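PDB 6KPB: scarecrow-like protein 3 from Arabidopsis thaliana, which is probably a transcription factor of the GRAS family in plant development and binds zinc finger proteins of the IDD group, JACKDAW among them. Local coordinates for residues M166-D171 with T248-A253; P194-I199 with P226-P231; L368-A373 with R472-V477; D454-K459 with I467-R472. All blocks are in the same frame, centred on the assembly; numbering follows the deposited sequence.

Contact 1 of 4, residues M166-D171 with T248-A253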
loop_
_atom_site.group_PDB
_atom_site.type_symbol
_atom_site.label_atom_id
_atom_site.label_comp_id
_atom_site.label_asym_id
_atom_site.label_seq_id
_atom_site.Cartn_x
_atom_site.Cartn_y
_atom_site.Cartn_z
ATOM N N MET A 166 28.258 35.531 11.692
ATOM C CA MET A 166 26.936 35.304 11.119
ATOM C C MET A 166 27.041 34.166 10.118
ATOM O O MET A 166 27.709 34.304 9.090
ATOM C CB MET A 166 26.406 36.567 10.438
ATOM C CG MET A 166 26.316 37.783 11.344
ATOM S SD MET A 166 24.619 38.153 11.819
ATOM C CE MET A 166 23.836 38.219 10.209
ATOM N N VAL A 167 26.381 33.049 10.413
ATOM C CA VAL A 167 26.489 31.838 9.609
ATOM C C VAL A 167 25.096 31.398 9.186
ATOM O O VAL A 167 24.196 31.273 10.024
ATOM C CB VAL A 167 27.205 30.711 10.376
ATOM C CG1 VAL A 167 27.023 29.379 9.662
ATOM C CG2 VAL A 167 28.681 31.039 10.532
ATOM N N HIS A 168 24.926 31.160 7.886
ATOM C CA HIS A 168 23.684 30.653 7.315
ATOM C C HIS A 168 23.988 29.342 6.605
ATOM O O HIS A 168 24.788 29.316 5.663
ATOM C CB HIS A 168 23.069 31.668 6.347
ATOM C CG HIS A 168 21.772 31.223 5.743
ATOM N ND1 HIS A 168 21.189 31.872 4.676
ATOM C CD2 HIS A 168 20.946 30.198 6.057
ATOM C CE1 HIS A 168 20.060 31.265 4.358
ATOM N NE2 HIS A 168 19.889 30.244 5.179
ATOM N N VAL A 169 23.361 28.258 7.058
ATOM C CA VAL A 169 23.537 26.934 6.473
ATOM C C VAL A 169 22.257 26.564 5.735
ATOM O O VAL A 169 21.155 26.723 6.274
ATOM C CB VAL A 169 23.879 25.882 7.543
ATOM C CG1 VAL A 169 23.984 24.504 6.918
ATOM C CG2 VAL A 169 25.174 26.246 8.252
ATOM N N ILE A 170 22.402 26.076 4.507
ATOM C CA ILE A 170 21.274 25.660 3.683
ATOM C C ILE A 170 21.321 24.146 3.547
ATOM O O ILE A 170 22.294 23.593 3.019
ATOM C CB ILE A 170 21.296 26.340 2.307
ATOM C CG1 ILE A 170 21.242 27.860 2.465
ATOM C CG2 ILE A 170 20.135 25.850 1.456
ATOM C CD1 ILE A 170 21.283 28.607 1.153
ATOM N N ASP A 171 20.273 23.477 4.023
ATOM C CA ASP A 171 20.156 22.023 3.961
ATOM C C ASP A 171 19.155 21.679 2.863
ATOM O O ASP A 171 17.954 21.935 3.005
ATOM C CB ASP A 171 19.722 21.461 5.314
ATOM C CG ASP A 171 19.764 19.941 5.369
ATOM O OD1 ASP A 171 19.971 19.299 4.318
ATOM O OD2 ASP A 171 19.592 19.387 6.474
ATOM N N THR A 248 22.466 39.557 3.036
ATOM C CA THR A 248 23.799 40.009 2.667
ATOM C C THR A 248 24.664 40.147 3.914
ATOM O O THR A 248 24.180 40.530 4.981
ATOM C CB THR A 248 23.726 41.345 1.922
ATOM O OG1 THR A 248 22.585 41.345 1.055
ATOM C CG2 THR A 248 24.976 41.563 1.083
ATOM N N GLY A 249 25.948 39.823 3.774
ATOM C CA GLY A 249 26.883 39.946 4.871
ATOM C C GLY A 249 26.983 38.744 5.785
ATOM O O GLY A 249 27.743 38.793 6.761
ATOM N N GLU A 250 26.247 37.672 5.509
ATOM C CA GLU A 250 26.306 36.455 6.302
ATOM C C GLU A 250 27.021 35.362 5.519
ATOM O O GLU A 250 26.786 35.186 4.319
ATOM C CB GLU A 250 24.904 35.982 6.705
ATOM C CG GLU A 250 23.952 35.754 5.543
ATOM C CD GLU A 250 22.615 35.198 5.991
ATOM O OE1 GLU A 250 21.903 34.610 5.149
ATOM O OE2 GLU A 250 22.277 35.346 7.184
ATOM N N ALA A 251 27.903 34.640 6.204
ATOM C CA ALA A 251 28.632 33.552 5.572
ATOM C C ALA A 251 27.700 32.374 5.321
ATOM O O ALA A 251 26.858 32.036 6.159
ATOM C CB ALA A 251 29.809 33.128 6.447
ATOM N N LEU A 252 27.855 31.747 4.159
ATOM C CA LEU A 252 26.908 30.759 3.666
ATOM C C LEU A 252 27.601 29.424 3.425
ATOM O O LEU A 252 28.741 29.378 2.954
ATOM C CB LEU A 252 26.246 31.243 2.371
ATOM C CG LEU A 252 25.039 30.452 1.868
ATOM C CD1 LEU A 252 23.884 30.574 2.847
ATOM C CD2 LEU A 252 24.626 30.927 0.484
ATOM N N ALA A 253 26.896 28.342 3.748
ATOM C CA ALA A 253 27.347 26.989 3.464
ATOM C C ALA A 253 26.172 26.189 2.925
ATOM O O ALA A 253 25.042 26.340 3.399
ATOM C CB ALA A 253 27.926 26.311 4.714
#

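Contact 2 of 4, residues P194-I199 with P226-P231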
loop_
_atom_site.group_PDB
_atom_site.type_symbol
_atom_site.label_atom_id
_atom_site.label_comp_id
_atom_site.label_asym_id
_atom_site.label_seq_id
_atom_site.Cartn_x
_atom_site.Cartn_y
_atom_site.Cartn_z
ATOM N N PRO A 194 29.953 30.953 19.985
ATOM C CA PRO A 194 29.089 30.612 18.856
ATOM C C PRO A 194 28.656 31.854 18.102
ATOM O O PRO A 194 28.378 32.898 18.710
ATOM C CB PRO A 194 27.894 29.925 19.530
ATOM C CG PRO A 194 27.794 30.612 20.851
ATOM C CD PRO A 194 29.210 30.980 21.259
ATOM N N PRO A 195 28.593 31.787 16.780
ATOM C CA PRO A 195 28.052 32.897 15.995
ATOM C C PRO A 195 26.530 32.831 16.002
ATOM O O PRO A 195 25.928 31.908 16.548
ATOM C CB PRO A 195 28.617 32.631 14.602
ATOM C CG PRO A 195 28.650 31.134 14.526
ATOM C CD PRO A 195 29.005 30.660 15.923
ATOM N N HIS A 196 25.907 33.827 15.381
ATOM C CA HIS A 196 24.488 33.702 15.080
ATOM C C HIS A 196 24.322 32.657 13.986
ATOM O O HIS A 196 24.864 32.807 12.886
ATOM C CB HIS A 196 23.888 35.035 14.643
ATOM C CG HIS A 196 22.436 34.944 14.289
ATOM N ND1 HIS A 196 21.993 34.415 13.095
ATOM C CD2 HIS A 196 21.325 35.293 14.980
ATOM C CE1 HIS A 196 20.674 34.451 13.061
ATOM N NE2 HIS A 196 20.243 34.980 14.193
ATOM N N LEU A 197 23.590 31.592 14.290
ATOM C CA LEU A 197 23.412 30.480 13.369
ATOM C C LEU A 197 22.017 30.529 12.765
ATOM O O LEU A 197 21.024 30.642 13.490
ATOM C CB LEU A 197 23.632 29.141 14.072
ATOM C CG LEU A 197 23.484 27.921 13.165
ATOM C CD1 LEU A 197 24.387 28.058 11.948
ATOM C CD2 LEU A 197 23.801 26.648 13.930
ATOM N N ARG A 198 21.950 30.444 11.442
ATOM C CA ARG A 198 20.693 30.324 10.722
ATOM C C ARG A 198 20.763 29.091 9.837
ATOM O O ARG A 198 21.756 28.884 9.130
ATOM C CB ARG A 198 20.407 31.575 9.890
ATOM C CG ARG A 198 19.169 31.475 9.014
ATOM C CD ARG A 198 18.498 32.831 8.863
ATOM N NE ARG A 198 17.640 32.888 7.685
ATOM C CZ ARG A 198 18.006 33.421 6.525
ATOM N NH1 ARG A 198 17.165 33.431 5.501
ATOM N NH2 ARG A 198 19.216 33.949 6.391
ATOM N N ILE A 199 19.724 28.264 9.892
ATOM C CA ILE A 199 19.641 27.050 9.093
ATOM C C ILE A 199 18.356 27.094 8.282
ATOM O O ILE A 199 17.269 27.284 8.842
ATOM C CB ILE A 199 19.693 25.784 9.966
ATOM C CG1 ILE A 199 21.038 25.698 10.687
ATOM C CG2 ILE A 199 19.449 24.544 9.116
ATOM C CD1 ILE A 199 21.227 24.413 11.458
ATOM N N PRO A 226 22.063 31.921 19.710
ATOM C CA PRO A 226 21.106 32.642 18.859
ATOM C C PRO A 226 20.925 31.902 17.545
ATOM O O PRO A 226 21.858 31.808 16.742
ATOM C CB PRO A 226 21.763 34.012 18.665
ATOM C CG PRO A 226 23.224 33.764 18.882
ATOM C CD PRO A 226 23.312 32.673 19.910
ATOM N N PHE A 227 19.734 31.354 17.324
ATOM C CA PHE A 227 19.528 30.414 16.235
ATOM C C PHE A 227 18.177 30.662 15.584
ATOM O O PHE A 227 17.195 30.969 16.266
ATOM C CB PHE A 227 19.627 28.969 16.747
ATOM C CG PHE A 227 19.094 27.939 15.790
ATOM C CD1 PHE A 227 19.824 27.563 14.675
ATOM C CD2 PHE A 227 17.872 27.330 16.023
ATOM C CE1 PHE A 227 19.337 26.608 13.800
ATOM C CE2 PHE A 227 17.379 26.375 15.153
ATOM C CZ PHE A 227 18.113 26.013 14.041
ATOM N N GLN A 228 18.137 30.534 14.261
ATOM C CA GLN A 228 16.908 30.697 13.499
ATOM C C GLN A 228 16.807 29.572 12.484
ATOM O O GLN A 228 17.784 29.257 11.797
ATOM C CB GLN A 228 16.862 32.060 12.799
ATOM C CG GLN A 228 15.539 32.364 12.113
ATOM C CD GLN A 228 15.459 33.795 11.621
ATOM O OE1 GLN A 228 16.412 34.563 11.757
ATOM N NE2 GLN A 228 14.318 34.163 11.051
ATOM N N PHE A 229 15.630 28.959 12.405
ATOM C CA PHE A 229 15.345 27.915 11.429
ATOM C C PHE A 229 14.113 28.327 10.641
ATOM O O PHE A 229 13.031 28.488 11.216
ATOM C CB PHE A 229 15.124 26.562 12.110
ATOM C CG PHE A 229 14.769 25.451 11.157
ATOM C CD1 PHE A 229 13.448 25.198 10.829
ATOM C CD2 PHE A 229 15.756 24.657 10.595
ATOM C CE1 PHE A 229 13.116 24.181 9.958
ATOM C CE2 PHE A 229 15.428 23.635 9.722
ATOM C CZ PHE A 229 14.105 23.398 9.404
ATOM N N ASN A 230 14.278 28.502 9.332
ATOM C CA ASN A 230 13.152 28.777 8.456
ATOM C C ASN A 230 12.949 27.597 7.519
ATOM O O ASN A 230 13.847 27.277 6.723
ATOM C CB ASN A 230 13.361 30.073 7.664
ATOM C CG ASN A 230 14.658 30.086 6.879
ATOM O OD1 ASN A 230 15.621 29.408 7.234
ATOM N ND2 ASN A 230 14.690 30.870 5.806
ATOM N N PRO A 231 11.819 26.904 7.598
ATOM C CA PRO A 231 11.576 25.783 6.689
ATOM C C PRO A 231 11.172 26.263 5.305
ATOM O O PRO A 231 10.609 27.345 5.131
ATOM C CB PRO A 231 10.428 25.028 7.368
ATOM C CG PRO A 231 9.681 26.094 8.098
ATOM C CD PRO A 231 10.719 27.085 8.564
#

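Contact 3 of 4, residues L368-A373 with R472-V477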
loop_
_atom_site.group_PDB
_atom_site.type_symbol
_atom_site.label_atom_id
_atom_site.label_comp_id
_atom_site.label_asym_id
_atom_site.label_seq_id
_atom_site.Cartn_x
_atom_site.Cartn_y
_atom_site.Cartn_z
ATOM N N LEU A 368 23.983 -4.288 -10.114
ATOM C CA LEU A 368 24.047 -5.597 -9.472
ATOM C C LEU A 368 25.247 -5.691 -8.541
ATOM O O LEU A 368 25.140 -6.215 -7.428
ATOM C CB LEU A 368 24.096 -6.704 -10.526
ATOM C CG LEU A 368 22.755 -7.239 -11.034
ATOM C CD1 LEU A 368 22.968 -8.285 -12.117
ATOM C CD2 LEU A 368 21.943 -7.813 -9.883
ATOM N N TYR A 369 26.398 -5.171 -8.973
ATOM C CA TYR A 369 27.591 -5.216 -8.132
ATOM C C TYR A 369 27.471 -4.274 -6.942
ATOM O O TYR A 369 27.876 -4.622 -5.826
ATOM C CB TYR A 369 28.831 -4.883 -8.959
ATOM C CG TYR A 369 29.351 -6.041 -9.779
ATOM C CD1 TYR A 369 30.278 -6.928 -9.250
ATOM C CD2 TYR A 369 28.916 -6.247 -11.080
ATOM C CE1 TYR A 369 30.758 -7.989 -9.996
ATOM C CE2 TYR A 369 29.388 -7.304 -11.834
ATOM C CZ TYR A 369 30.309 -8.173 -11.287
ATOM O OH TYR A 369 30.782 -9.227 -12.034
ATOM N N THR A 370 26.922 -3.076 -7.158
ATOM C CA THR A 370 26.819 -2.103 -6.075
ATOM C C THR A 370 25.898 -2.605 -4.971
ATOM O O THR A 370 26.275 -2.625 -3.793
ATOM C CB THR A 370 26.323 -0.759 -6.614
ATOM O OG1 THR A 370 27.251 -0.254 -7.582
ATOM C CG2 THR A 370 26.181 0.249 -5.482
ATOM N N TYR A 371 24.686 -3.025 -5.333
ATOM C CA TYR A 371 23.718 -3.432 -4.324
ATOM C C TYR A 371 23.993 -4.823 -3.770
ATOM O O TYR A 371 23.500 -5.146 -2.685
ATOM C CB TYR A 371 22.303 -3.344 -4.895
ATOM C CG TYR A 371 21.869 -1.914 -5.108
ATOM C CD1 TYR A 371 21.339 -1.166 -4.063
ATOM C CD2 TYR A 371 22.022 -1.297 -6.342
ATOM C CE1 TYR A 371 20.956 0.149 -4.248
ATOM C CE2 TYR A 371 21.641 0.017 -6.536
ATOM C CZ TYR A 371 21.110 0.735 -5.486
ATOM O OH TYR A 371 20.730 2.044 -5.676
ATOM N N ALA A 372 24.771 -5.648 -4.475
ATOM C CA ALA A 372 25.250 -6.884 -3.866
ATOM C C ALA A 372 26.133 -6.581 -2.666
ATOM O O ALA A 372 26.083 -7.286 -1.652
ATOM C CB ALA A 372 26.009 -7.729 -4.890
ATOM N N ALA A 373 26.945 -5.527 -2.764
ATOM C CA ALA A 373 27.761 -5.107 -1.631
ATOM C C ALA A 373 26.894 -4.553 -0.507
ATOM O O ALA A 373 27.070 -4.914 0.662
ATOM C CB ALA A 373 28.790 -4.071 -2.084
ATOM N N ARG A 472 34.441 -2.319 -2.506
ATOM C CA ARG A 472 33.455 -1.722 -3.398
ATOM C C ARG A 472 33.151 -0.294 -2.965
ATOM O O ARG A 472 32.709 -0.088 -1.826
ATOM C CB ARG A 472 32.177 -2.541 -3.403
ATOM C CG ARG A 472 31.131 -2.050 -4.387
ATOM C CD ARG A 472 31.537 -2.359 -5.816
ATOM N NE ARG A 472 30.606 -1.789 -6.785
ATOM C CZ ARG A 472 30.633 -2.046 -8.088
ATOM N NH1 ARG A 472 31.543 -2.874 -8.583
ATOM N NH2 ARG A 472 29.747 -1.481 -8.895
ATOM N N PRO A 473 33.364 0.705 -3.819
ATOM C CA PRO A 473 32.971 2.074 -3.461
ATOM C C PRO A 473 31.460 2.210 -3.379
ATOM O O PRO A 473 30.717 1.602 -4.154
ATOM C CB PRO A 473 33.545 2.921 -4.604
ATOM C CG PRO A 473 34.587 2.059 -5.246
ATOM C CD PRO A 473 34.095 0.655 -5.094
ATOM N N LEU A 474 31.005 3.022 -2.427
ATOM C CA LEU A 474 29.581 3.233 -2.197
ATOM C C LEU A 474 29.185 4.698 -2.270
ATOM O O LEU A 474 28.257 5.046 -3.010
ATOM C CB LEU A 474 29.175 2.649 -0.835
ATOM C CG LEU A 474 29.325 1.137 -0.662
ATOM C CD1 LEU A 474 28.899 0.720 0.736
ATOM C CD2 LEU A 474 28.525 0.387 -1.719
ATOM N N TYR A 475 29.852 5.570 -1.517
ATOM C CA TYR A 475 29.501 6.982 -1.489
ATOM C C TYR A 475 30.768 7.820 -1.433
ATOM O O TYR A 475 31.818 7.365 -0.973
ATOM C CB TYR A 475 28.608 7.327 -0.291
ATOM C CG TYR A 475 27.304 6.570 -0.238
ATOM C CD1 TYR A 475 27.232 5.315 0.350
ATOM C CD2 TYR A 475 26.140 7.115 -0.764
ATOM C CE1 TYR A 475 26.039 4.621 0.408
ATOM C CE2 TYR A 475 24.943 6.429 -0.712
ATOM C CZ TYR A 475 24.898 5.183 -0.125
ATOM O OH TYR A 475 23.705 4.500 -0.073
ATOM N N SER A 476 30.651 9.061 -1.897
ATOM C CA SER A 476 31.740 10.022 -1.865
ATOM C C SER A 476 31.312 11.267 -1.095
ATOM O O SER A 476 30.126 11.603 -1.034
ATOM C CB SER A 476 32.186 10.411 -3.283
ATOM O OG SER A 476 31.134 11.026 -4.007
ATOM N N VAL A 477 32.292 11.939 -0.491
ATOM C CA VAL A 477 32.082 13.200 0.210
ATOM C C VAL A 477 33.144 14.183 -0.263
ATOM O O VAL A 477 34.337 13.862 -0.253
ATOM C CB VAL A 477 32.146 13.033 1.741
ATOM C CG1 VAL A 477 31.857 14.356 2.434
ATOM C CG2 VAL A 477 31.169 11.960 2.205
#

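Contact 4 of 4, residues D454-K459 with I467-R472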
loop_
_atom_site.group_PDB
_atom_site.type_symbol
_atom_site.label_atom_id
_atom_site.label_comp_id
_atom_site.label_asym_id
_atom_site.label_seq_id
_atom_site.Cartn_x
_atom_site.Cartn_y
_atom_site.Cartn_z
ATOM N N ASP A 454 32.737 -2.726 11.098
ATOM C CA ASP A 454 33.889 -3.369 10.483
ATOM C C ASP A 454 33.534 -3.855 9.082
ATOM O O ASP A 454 32.389 -4.217 8.796
ATOM C CB ASP A 454 34.378 -4.531 11.346
ATOM C CG ASP A 454 33.326 -5.603 11.528
ATOM O OD1 ASP A 454 32.263 -5.295 12.110
ATOM O OD2 ASP A 454 33.551 -6.748 11.080
ATOM N N GLY A 455 34.535 -3.857 8.202
ATOM C CA GLY A 455 34.352 -4.120 6.797
ATOM C C GLY A 455 34.309 -2.865 5.951
ATOM O O GLY A 455 34.629 -2.918 4.757
ATOM N N TYR A 456 33.924 -1.739 6.543
ATOM C CA TYR A 456 33.941 -0.468 5.839
ATOM C C TYR A 456 35.348 0.110 5.806
ATOM O O TYR A 456 36.173 -0.148 6.687
ATOM C CB TYR A 456 32.991 0.532 6.497
ATOM C CG TYR A 456 31.531 0.225 6.281
ATOM C CD1 TYR A 456 30.873 0.663 5.140
ATOM C CD2 TYR A 456 30.808 -0.498 7.219
ATOM C CE1 TYR A 456 29.537 0.387 4.937
ATOM C CE2 TYR A 456 29.472 -0.780 7.025
ATOM C CZ TYR A 456 28.842 -0.336 5.883
ATOM O OH TYR A 456 27.512 -0.614 5.689
ATOM N N ARG A 457 35.614 0.900 4.772
ATOM C CA ARG A 457 36.891 1.574 4.605
ATOM C C ARG A 457 36.640 2.955 4.021
ATOM O O ARG A 457 35.659 3.173 3.306
ATOM C CB ARG A 457 37.836 0.779 3.696
ATOM C CG ARG A 457 38.396 -0.485 4.322
ATOM C CD ARG A 457 38.727 -1.522 3.261
ATOM N NE ARG A 457 39.192 -0.907 2.022
ATOM C CZ ARG A 457 40.444 -0.523 1.800
ATOM N NH1 ARG A 457 41.366 -0.687 2.740
ATOM N NH2 ARG A 457 40.775 0.027 0.641
ATOM N N ILE A 458 37.533 3.888 4.337
ATOM C CA ILE A 458 37.491 5.238 3.789
ATOM C C ILE A 458 38.777 5.464 3.011
ATOM O O ILE A 458 39.875 5.373 3.575
ATOM C CB ILE A 458 37.314 6.301 4.881
ATOM C CG1 ILE A 458 35.922 6.197 5.496
ATOM C CG2 ILE A 458 37.518 7.689 4.303
ATOM C CD1 ILE A 458 35.699 7.132 6.651
ATOM N N LYS A 459 38.641 5.752 1.722
ATOM C CA LYS A 459 39.774 6.003 0.845
ATOM C C LYS A 459 39.809 7.473 0.455
ATOM O O LYS A 459 38.769 8.074 0.167
ATOM C CB LYS A 459 39.701 5.129 -0.410
ATOM N N ILE A 467 33.620 6.271 0.728
ATOM C CA ILE A 467 33.200 5.273 1.706
ATOM C C ILE A 467 32.980 3.953 0.979
ATOM O O ILE A 467 32.119 3.856 0.098
ATOM C CB ILE A 467 31.929 5.716 2.444
ATOM C CG1 ILE A 467 32.103 7.129 3.001
ATOM C CG2 ILE A 467 31.608 4.746 3.566
ATOM C CD1 ILE A 467 30.852 7.692 3.638
ATOM N N CYS A 468 33.755 2.938 1.346
ATOM C CA CYS A 468 33.708 1.641 0.693
ATOM C C CYS A 468 33.227 0.566 1.657
ATOM O O CYS A 468 33.441 0.652 2.869
ATOM C CB CYS A 468 35.085 1.241 0.151
ATOM S SG CYS A 468 35.825 2.406 -1.007
ATOM N N TRP A 469 32.570 -0.446 1.101
ATOM C CA TRP A 469 32.336 -1.713 1.783
ATOM C C TRP A 469 33.256 -2.744 1.149
ATOM O O TRP A 469 33.180 -2.979 -0.063
ATOM C CB TRP A 469 30.877 -2.154 1.679
ATOM C CG TRP A 469 30.666 -3.576 2.103
ATOM C CD1 TRP A 469 30.458 -4.652 1.288
ATOM C CD2 TRP A 469 30.663 -4.082 3.444
ATOM N NE1 TRP A 469 30.314 -5.794 2.040
ATOM C CE2 TRP A 469 30.436 -5.471 3.365
ATOM C CE3 TRP A 469 30.820 -3.494 4.702
ATOM C CZ2 TRP A 469 30.368 -6.281 4.497
ATOM C CZ3 TRP A 469 30.752 -4.300 5.824
ATOM C CH2 TRP A 469 30.528 -5.678 5.714
ATOM N N GLN A 470 34.120 -3.348 1.965
ATOM C CA GLN A 470 35.215 -4.168 1.461
ATOM C C GLN A 470 36.029 -3.354 0.463
ATOM O O GLN A 470 36.648 -2.352 0.833
ATOM C CB GLN A 470 34.692 -5.461 0.827
ATOM C CG GLN A 470 33.725 -6.254 1.702
ATOM C CD GLN A 470 34.401 -6.920 2.890
ATOM O OE1 GLN A 470 34.880 -6.252 3.807
ATOM N NE2 GLN A 470 34.437 -8.249 2.879
ATOM N N ASP A 471 36.019 -3.758 -0.805
ATOM C CA ASP A 471 36.701 -3.020 -1.861
ATOM C C ASP A 471 35.746 -2.244 -2.757
ATOM O O ASP A 471 36.203 -1.565 -3.681
ATOM C CB ASP A 471 37.541 -3.973 -2.718
ATOM C CG ASP A 471 38.801 -4.438 -2.012
ATOM O OD1 ASP A 471 39.038 -4.009 -0.863
ATOM O OD2 ASP A 471 39.556 -5.233 -2.611
ATOM N N ARG A 472 34.441 -2.319 -2.506
ATOM C CA ARG A 472 33.455 -1.722 -3.398
ATOM C C ARG A 472 33.151 -0.294 -2.965
ATOM O O ARG A 472 32.709 -0.088 -1.826
ATOM C CB ARG A 472 32.177 -2.541 -3.403
ATOM C CG ARG A 472 31.131 -2.050 -4.387
ATOM C CD ARG A 472 31.537 -2.359 -5.816
ATOM N NE ARG A 472 30.606 -1.789 -6.785
ATOM C CZ ARG A 472 30.633 -2.046 -8.088
ATOM N NH1 ARG A 472 31.543 -2.874 -8.583
ATOM N NH2 ARG A 472 29.747 -1.481 -8.895
#

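Contact 1 of 4, residues M166-D171 with T248-A253
His168 and Leu252 are paired across two parallel strands, and the carbonyl of His168 takes the amide of the residue after the leucine: Ala253 N donates to His168 O over 3.0 Å. Three more backbone bonds complete the pairing, Ala251 N to Met166 O, His168 N to Ala251 O and Ile170 N to Ala253 O; of these the bond from His168 N to Ala251 O is 2.7 Å long and nearly straight at 166°. On the face that carries His168 and Leu252, the leucine runs alongside the imidazole in the same direction, its CD1 3.5 Å from His168 ND1. The same methyl meets Ile170 CD1 at 3.7 Å. Strand 166-171 carries the predicted VHIID motif, which names one region of the GRAS domain, and here it is an inner strand of the parallel part of the sheet, with strand 196-203 along its other edge. Glu250, just ahead of the second strand, swings an extended chain over to the histidine, and ND1 of His168 makes a weak, bent bond of 2.9 Å to Glu250 OE1, ring and carboxylate planes 54° apart. That oxygen's stronger partner is Arg198, in a salt bridge, and it also accepts from the backbone N of Lys247. At the far side of the imidazole, NE2 is hydrogen-bonded to Thr200 OG1, a bond from strand 196-203 that would hold the ring's rotation.

Contact 2 of 4, residues P194-I199 with P226-P231
With chi1 at 165°, Phe227 points CG away from its own amide nitrogen, which lays the ring back across the sheet toward Leu197 and Ile199, and Leu197, with the same kind of first torsion (chi1 -179°), runs beside it in the same direction. The ring receives both neighbours at its edge: Leu197 CG lies 4.0 Å from Phe227 CD1, and Ile199 CG1 lies 3.7 Å from Phe227 CE1. Ile199 turns its other branch to the next aromatic along the strand, CG2 sitting 4.0 Å from Phe229 CD2, so the isoleucine is wedged between two phenylalanines on one face of the sheet. On the other face Arg198 and Gln228 extend side by side, Arg198 CD 4.0 Å from Gln228 OE1, their flat groups turned 50° apart. The charged end of Arg198 is held from beyond the two strands, by the carbonyl of Arg245 and by a salt bridge to Glu250. At the start of the pairing, His196 and Pro226 pass alongside in opposite senses, with Pro226 O over one face of the imidazole, toward its rim. Between the two faces the parallel strands are joined by backbone bonds: Leu197 N to Pro226 O, Gln228 N to Leu197 O, Ile199 N to Gln228 O at 2.9 Å, and a longer one from Asn230 N to Ile199 O at 3.3 Å. The two strands belong to a beta-alpha-beta crossover whose connecting helix, 206-223, packs on Phe227 and Phe229, while helix 178-189 covers Leu197 and Ile199 on that same face and strand 166-171 pairs along the other edge of strand 196-203.

Contact 3 of 4, residues L368-A373 with R472-V477
The 368-373 part of helix 360-381 crosses the 472-477 part of strand 472-482 almost at a right angle, 82° between their directions, with the axes 8.8 Å apart at their closest. Arg472 does most of the bridging. Its CG stands anti to the backbone N (chi1 -176°) and the chain then bends at chi2, so that the aliphatic part passes Ala373, whose CB is 3.9 Å from Arg472 CG, and the guanidinium arrives beside the preceding turn. There NH2 donates to Thr370 OG1 at 3.1 Å, a fairly straight bond (158°) lying near the guanidinium plane. Tyr369 CB sits over one face of the group, 3.4 Å from Arg472 NH1. Thr370 OG1 is also bonded to His355 and Ser353, and Arg472 NH2 has a salt bridge to Glu366 one turn back on the helix. An alanine in place of Arg472 would remove the guanidinium and is likely to leave the Glu366 carboxylate without this countercharge. Further along, Leu474 brings CD2 to 4.5 Å from Ala373 CB. A classic beta bulge sets Leu474 and Tyr475 together against Ile467 of the neighbouring strand, and the whole joins the predicted PFYRE and SAW regions, with the bound peptide packing against Tyr369 and Ala372.

Contact 4 of 4, residues D454-K459 with I467-R472
The beta hairpin of strands 456-461 and 464-469 brings Tyr456 opposite Trp469 in a non-hydrogen-bonded antiparallel pair. The indole presents the edge of its six-membered ring to the tyrosine face in a T-shaped stack, centroids 5.1 Å apart and planes at 66°, with Trp469 CE3 above the centre of the Tyr456 ring. Ile467 CG2 reaches the same ring at CD1, 4.4 Å off. A leucine in place of Tyr456 would take away the flat face, and the Trp469 edge would probably lose its stacking partner and pack less closely. Arg457 and Cys468 form the hydrogen-bonded pair beside it: Cys468 N reaches Arg457 O at 2.7 Å, and Arg457 N reaches Cys468 O at 2.9 Å. Toward the end of the pairing Gln470 N donates to Gly455 O, while Trp469 CZ3 comes within 3.7 Å of Gly455 CA. The bend at chi3 lets Arg457 NE make a weak bond of 3.2 Å to Gln470 O. Cys377 of helix 360-381 touches the side chains of both aromatics. From Trp469 to Arg472 the chain makes a type II' beta turn, the tight reversal that leads from this hairpin into strand 472-482 and continues the antiparallel meander of the predicted SAW region.

How the contacts relate
From the N terminus, contact 1 opens at strand 166-171 and closes only at 248-253. Inside that loop lies contact 2, whose own smaller loop runs from 194-199 to 226-231; the two touch through strands 166-171 and 196-203, neighbours in the parallel part of the sheet. Contact 3 opens later, at helix 368-373, and closes at 472-477. Contact 4 is nested within it, the short hairpin loop between 454-459 and 467-472, and they share Arg472. The two pairs come in series and none of the loops cross. Centres of contacts 1 and 3 are about 33 Å apart, yet all four reach one mixed sheet, contact 3 by packing a helix against its strand 472-482.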